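PDB 3NTN: UspA1 from Moraxella catarrhalis, which serves as a trimeric autotransporter adhesin of the outer membrane, which binds fibronectin and the host receptor CEACAM1. Local coordinates for residues B[61-65]-B[66-70]; B[98-102]-B[103-107]. All blocks are in the same frame, centred on the assembly; numbering follows the deposited sequence.

Both contacts are local bends of the same left-handed parallel beta-roll, one at a type II turn, the other at a corner at Gly102. Their centres lie about 14 Å apart and the two contacts do not touch. Contact 1 leads from strand 62-63 of the smaller sheet round its turn into the larger parallel sheet, to which strand 99-101 also belongs; contact 2 leaves the larger sheet at Gly102 into a loop. The first is partly buried, closed by a backbone hydrogen bond and lined by alanine methyls. The second is a buried contact carried by Ile100 and threonine methyls, without a hydrogen bond across it. Both also reach the second subunit of the trimer.

Contact 1: B[61-65]-B[66-70]; sequences NKANA and DNAVA
Ala63 and Ala68 face each other across a bend of the YadA-like left-handed parallel beta-roll, where the chain leaves strand 62-63 and doubles back into strand 69-71. The inner side is close-packed and made of small groups. The CB of Ala63 lies 4.1 Å from Ala68 CB and equally far from Ala70 CB, while Ala70 CB also comes within 4.0 Å of Asn61 CB. Ala56 and Ile77, from the coils before and after, extend this apolar filling along the roll. Asn61 brings an amide to its margin: ND2 binds Gly72 O and Asn47 OD1 while OD1 takes Asn75 N, so the buried amide is gripped by three hydrogen bonds.

The outer side is looser and polar. Lys62, Asn64, Asp66 and Asn67 point away from the facing segment; Asn64 OD1 and Asp66 OD2 accept from Thr50 N and Lys52 N of the previous coil. Asn67 OD1 is hydrogen-bonded to Asn73 ND2 of the second subunit, while its ND2 bonds Asn81 OD1 of the next coil. The type II turn from Ala65 to Ala68 closes with Ala68 N to Ala65 O at 3.0 Å, the donor 38° above the carbonyl plane.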
ATOM      1  N   ASN B  61     -24.926  -1.046   4.208  1.00 44.77           N
ATOM      2  CA  ASN B  61     -24.048  -0.335   3.269  1.00 44.38           C
ATOM      3  C   ASN B  61     -24.849   0.630   2.446  1.00 45.48           C
ATOM      4  O   ASN B  61     -26.053   0.397   2.247  1.00 46.90           O
ATOM      5  CB  ASN B  61     -23.339  -1.326   2.363  1.00 42.24           C
ATOM      6  CG  ASN B  61     -22.498  -2.297   3.152  1.00 42.50           C
ATOM      7  OD1 ASN B  61     -21.495  -1.896   3.727  1.00 42.10           O
ATOM      8  ND2 ASN B  61     -22.934  -3.569   3.256  1.00 38.59           N
ATOM      9  N   LYS B  62     -24.206   1.707   1.991  1.00 44.35           N
ATOM     10  CA  LYS B  62     -24.815   2.619   1.065  1.00 44.61           C
ATOM     11  C   LYS B  62     -23.879   2.755  -0.108  1.00 43.71           C
ATOM     12  O   LYS B  62     -22.806   3.326   0.007  1.00 42.96           O
ATOM     13  CB  LYS B  62     -25.010   3.998   1.701  1.00 46.11           C
ATOM     14  CG  LYS B  62     -26.057   4.031   2.819  1.00 47.68           C
ATOM     15  CD  LYS B  62     -26.284   5.505   3.311  1.00 45.63           C
ATOM     16  CE  LYS B  62     -27.433   5.608   4.295  1.00 48.43           C
ATOM     17  NZ  LYS B  62     -27.310   4.525   5.327  1.00 53.67           N
ATOM     18  N   ALA B  63     -24.303   2.245  -1.257  1.00 43.51           N
ATOM     19  CA  ALA B  63     -23.487   2.299  -2.434  1.00 42.43           C
ATOM     20  C   ALA B  63     -24.202   3.341  -3.264  1.00 44.16           C
ATOM     21  O   ALA B  63     -24.836   3.003  -4.291  1.00 43.89           O
ATOM     22  CB  ALA B  63     -23.512   0.974  -3.079  1.00 42.28           C
ATOM     23  N   ASN B  64     -24.080   4.606  -2.800  1.00 44.89           N
ATOM     24  CA  ASN B  64     -24.940   5.721  -3.204  1.00 46.93           C
ATOM     25  C   ASN B  64     -24.260   6.804  -4.023  1.00 47.55           C
ATOM     26  O   ASN B  64     -24.451   7.981  -3.787  1.00 48.43           O
ATOM     27  CB  ASN B  64     -25.660   6.351  -1.994  1.00 48.14           C
ATOM     28  CG  ASN B  64     -26.699   5.412  -1.361  1.00 50.21           C
ATOM     29  OD1 ASN B  64     -26.864   4.264  -1.784  1.00 46.44           O
ATOM     30  ND2 ASN B  64     -27.389   5.902  -0.310  1.00 48.67           N
ATOM     31  N   ALA B  65     -23.455   6.397  -5.000  1.00 47.90           N
ATOM     32  CA  ALA B  65     -22.958   7.331  -6.045  1.00 48.58           C
ATOM     33  C   ALA B  65     -22.554   6.453  -7.194  1.00 49.00           C
ATOM     34  O   ALA B  65     -22.418   5.172  -7.048  1.00 48.14           O
ATOM     35  CB  ALA B  65     -21.791   8.111  -5.558  1.00 48.67           C
ATOM     36  N   ASP B  66     -22.337   7.072  -8.346  1.00 49.33           N
ATOM     37  CA  ASP B  66     -22.139   6.262  -9.509  1.00 49.52           C
ATOM     38  C   ASP B  66     -20.947   5.314  -9.304  1.00 47.27           C
ATOM     39  O   ASP B  66     -19.927   5.711  -8.773  1.00 46.54           O
ATOM     40  CB  ASP B  66     -22.024   7.111 -10.766  1.00 52.58           C
ATOM     41  CG  ASP B  66     -23.316   7.898 -11.066  1.00 57.31           C
ATOM     42  OD1 ASP B  66     -23.227   8.813 -11.916  1.00 60.28           O
ATOM     43  OD2 ASP B  66     -24.401   7.595 -10.471  1.00 58.16           O
ATOM     44  N   ASN B  67     -21.131   4.046  -9.694  1.00 46.04           N
ATOM     45  CA  ASN B  67     -20.062   3.002  -9.667  1.00 45.41           C
ATOM     46  C   ASN B  67     -19.493   2.673  -8.279  1.00 43.39           C
ATOM     47  O   ASN B  67     -18.502   1.968  -8.163  1.00 43.57           O
ATOM     48  CB  ASN B  67     -18.930   3.279 -10.675  1.00 45.16           C
ATOM     49  CG  ASN B  67     -19.454   3.777 -12.012  1.00 48.84           C
ATOM     50  OD1 ASN B  67     -20.372   3.177 -12.614  1.00 52.19           O
ATOM     51  ND2 ASN B  67     -18.881   4.881 -12.493  1.00 44.72           N
ATOM     52  N   ALA B  68     -20.167   3.141  -7.236  1.00 43.62           N
ATOM     53  CA  ALA B  68     -19.801   2.835  -5.848  1.00 41.91           C
ATOM     54  C   ALA B  68     -19.770   1.346  -5.613  1.00 40.46           C
ATOM     55  O   ALA B  68     -20.613   0.623  -6.099  1.00 39.71           O
ATOM     56  CB  ALA B  68     -20.791   3.540  -4.838  1.00 40.54           C
ATOM     57  N   VAL B  69     -18.782   0.900  -4.841  1.00 41.63           N
ATOM     58  CA  VAL B  69     -18.697  -0.484  -4.380  1.00 40.51           C
ATOM     59  C   VAL B  69     -18.613  -0.361  -2.871  1.00 42.10           C
ATOM     60  O   VAL B  69     -17.730   0.345  -2.337  1.00 43.21           O
ATOM     61  CB  VAL B  69     -17.444  -1.220  -4.957  1.00 40.78           C
ATOM     62  CG1 VAL B  69     -17.240  -2.601  -4.288  1.00 37.96           C
ATOM     63  CG2 VAL B  69     -17.549  -1.348  -6.439  1.00 39.81           C
ATOM     64  N   ALA B  70     -19.549  -1.003  -2.168  1.00 41.31           N
ATOM     65  CA  ALA B  70     -19.590  -0.910  -0.708  1.00 40.82           C
ATOM     66  C   ALA B  70     -19.862  -2.334  -0.210  1.00 40.96           C
ATOM     67  O   ALA B  70     -20.968  -2.885  -0.370  1.00 42.27           O
ATOM     68  CB  ALA B  70     -20.685   0.045  -0.269  1.00 40.69           C
TER

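Contact 2: B[98-102]-B[103-107]; sequences VFILG and SNTDT
Ile100 reaches across the bend to Thr105 and Thr107, which lie on the returning limb beyond the corner at Gly102. Its CB points toward that limb and divides the contact between two branches. From CB, the CG2 methyl is anti to the backbone N and meets Thr105 CG2 at 3.9 Å, with Thr105 OG1 at 4.0 Å. The other branch leaves through CG1, beside the backbone N (chi1 -55°), and stays extended at chi2 171°. This carries CD1 farther along the bend, where it touches Thr107 CG2 at 3.9 Å and passes 4.1 Å from Thr105 OG1. The Ile100 and Thr107 side chains cross at about a right angle, and the meeting is one of methyls.

Thr107 offers its methyl, while Thr105 sets both its methyl and OG1 against the isoleucine; the hydroxyls find their hydrogen bonds elsewhere, Thr105 OG1 with Asn89 OD1 and Thr107 OG1 with Thr90 O, residues of the preceding coil. Asn89 also grips the corner itself, its ND2 bonding Gly102 O, so one amide ties both the bend and the threonine. Gly102 is nearly fully extended (phi 170°), and Thr105 CG2 comes to 4.4 Å from its C. On the other face of the strand, Leu101 packs on Leu101 of the second subunit and on Val83 of the third; beyond the corner, Ser103 packs on Phe99 of the third subunit. Apolar residues inside each coil, with alternate strand residues turned to the trimer interface, are the arrangement of the YadA-like left-handed parallel beta-roll head.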
ATOM      1  N   VAL B  98     -11.915   7.625  -4.204  1.00 45.56           N
ATOM      2  CA  VAL B  98     -11.291   7.282  -2.957  1.00 44.18           C
ATOM      3  C   VAL B  98     -11.508   5.792  -2.715  1.00 41.61           C
ATOM      4  O   VAL B  98     -12.580   5.277  -2.997  1.00 40.67           O
ATOM      5  CB  VAL B  98     -11.839   8.128  -1.844  1.00 45.04           C
ATOM      6  CG1 VAL B  98     -11.348   7.612  -0.470  1.00 43.61           C
ATOM      7  CG2 VAL B  98     -11.518   9.629  -2.099  1.00 46.86           C
ATOM      8  N   PHE B  99     -10.448   5.094  -2.291  1.00 40.54           N
ATOM      9  CA  PHE B  99     -10.470   3.631  -2.174  1.00 38.50           C
ATOM     10  C   PHE B  99     -10.073   3.231  -0.795  1.00 37.17           C
ATOM     11  O   PHE B  99      -8.999   3.600  -0.362  1.00 36.57           O
ATOM     12  CB  PHE B  99      -9.546   2.996  -3.219  1.00 38.55           C
ATOM     13  CG  PHE B  99      -9.908   3.411  -4.649  1.00 41.29           C
ATOM     14  CD1 PHE B  99     -10.835   2.657  -5.403  1.00 38.77           C
ATOM     15  CD2 PHE B  99      -9.396   4.598  -5.201  1.00 40.37           C
ATOM     16  CE1 PHE B  99     -11.207   3.049  -6.687  1.00 39.27           C
ATOM     17  CE2 PHE B  99      -9.760   5.015  -6.505  1.00 40.67           C
ATOM     18  CZ  PHE B  99     -10.686   4.251  -7.239  1.00 40.63           C
ATOM     19  N   ILE B 100     -10.936   2.445  -0.139  1.00 36.75           N
ATOM     20  CA  ILE B 100     -10.710   1.995   1.225  1.00 36.36           C
ATOM     21  C   ILE B 100     -10.740   0.473   1.330  1.00 36.71           C
ATOM     22  O   ILE B 100     -11.690  -0.177   0.944  1.00 37.69           O
ATOM     23  CB  ILE B 100     -11.807   2.579   2.171  1.00 37.60           C
ATOM     24  CG1 ILE B 100     -11.850   4.129   2.045  1.00 37.41           C
ATOM     25  CG2 ILE B 100     -11.532   2.142   3.594  1.00 36.63           C
ATOM     26  CD1 ILE B 100     -13.031   4.789   2.772  1.00 37.12           C
ATOM     27  N   LEU B 101      -9.668  -0.116   1.845  1.00 37.32           N
ATOM     28  CA  LEU B 101      -9.715  -1.526   2.215  1.00 37.75           C
ATOM     29  C   LEU B 101      -9.277  -1.519   3.673  1.00 38.21           C
ATOM     30  O   LEU B 101      -8.098  -1.339   3.951  1.00 38.71           O
ATOM     31  CB  LEU B 101      -8.777  -2.369   1.310  1.00 38.28           C
ATOM     32  CG  LEU B 101      -8.641  -3.867   1.648  1.00 37.10           C
ATOM     33  CD1 LEU B 101      -9.961  -4.597   1.473  1.00 35.64           C
ATOM     34  CD2 LEU B 101      -7.548  -4.535   0.834  1.00 35.89           C
ATOM     35  N   GLY B 102     -10.229  -1.616   4.594  1.00 38.51           N
ATOM     36  CA  GLY B 102      -9.983  -1.212   5.966  1.00 39.46           C
ATOM     37  C   GLY B 102     -11.258  -1.167   6.779  1.00 41.56           C
ATOM     38  O   GLY B 102     -12.347  -1.541   6.283  1.00 42.63           O
ATOM     39  N   SER B 103     -11.140  -0.720   8.026  1.00 42.37           N
ATOM     40  CA  SER B 103     -12.252  -0.611   8.940  1.00 43.48           C
ATOM     41  C   SER B 103     -12.048   0.599   9.832  1.00 44.83           C
ATOM     42  O   SER B 103     -10.923   1.032  10.045  1.00 43.96           O
ATOM     43  CB  SER B 103     -12.353  -1.855   9.805  1.00 45.38           C
ATOM     44  OG  SER B 103     -11.102  -2.177  10.371  1.00 45.67           O
ATOM     45  N   ASN B 104     -13.158   1.191  10.281  1.00 46.34           N
ATOM     46  CA  ASN B 104     -13.128   2.255  11.259  1.00 48.56           C
ATOM     47  C   ASN B 104     -12.192   3.368  10.832  1.00 47.92           C
ATOM     48  O   ASN B 104     -11.449   3.901  11.662  1.00 48.20           O
ATOM     49  CB  ASN B 104     -12.745   1.709  12.657  1.00 50.38           C
ATOM     50  CG  ASN B 104     -13.825   0.784  13.239  1.00 54.85           C
ATOM     51  OD1 ASN B 104     -13.951  -0.346  12.814  1.00 59.02           O
ATOM     52  ND2 ASN B 104     -14.587   1.262  14.220  1.00 61.49           N
ATOM     53  N   THR B 105     -12.231   3.702   9.537  1.00 46.68           N
ATOM     54  CA  THR B 105     -11.367   4.744   8.995  1.00 46.73           C
ATOM     55  C   THR B 105     -11.925   6.176   9.237  1.00 48.66           C
ATOM     56  O   THR B 105     -13.021   6.364   9.777  1.00 48.55           O
ATOM     57  CB  THR B 105     -11.044   4.512   7.487  1.00 44.34           C
ATOM     58  OG1 THR B 105     -12.273   4.429   6.807  1.00 45.98           O
ATOM     59  CG2 THR B 105     -10.305   3.138   7.208  1.00 44.64           C
ATOM     60  N   ASP B 106     -11.112   7.184   8.883  1.00 49.24           N
ATOM     61  CA  ASP B 106     -11.477   8.595   9.027  1.00 50.96           C
ATOM     62  C   ASP B 106     -11.066   9.237   7.730  1.00 50.16           C
ATOM     63  O   ASP B 106      -9.862   9.314   7.402  1.00 49.20           O
ATOM     64  CB  ASP B 106     -10.747   9.213  10.216  1.00 52.87           C
ATOM     65  CG  ASP B 106     -10.915  10.747  10.329  1.00 57.95           C
ATOM     66  OD1 ASP B 106     -11.970  11.302   9.928  1.00 61.42           O
ATOM     67  OD2 ASP B 106      -9.977  11.408  10.865  1.00 62.70           O
ATOM     68  N   THR B 107     -12.074   9.649   6.971  1.00 50.05           N
ATOM     69  CA  THR B 107     -11.876  10.318   5.689  1.00 50.16           C
ATOM     70  C   THR B 107     -12.111  11.852   5.741  1.00 52.79           C
ATOM     71  O   THR B 107     -12.241  12.507   4.687  1.00 53.80           O
ATOM     72  CB  THR B 107     -12.835   9.744   4.679  1.00 48.73           C
ATOM     73  OG1 THR B 107     -14.132   9.781   5.256  1.00 50.08           O
ATOM     74  CG2 THR B 107     -12.458   8.275   4.307  1.00 45.08           C
TER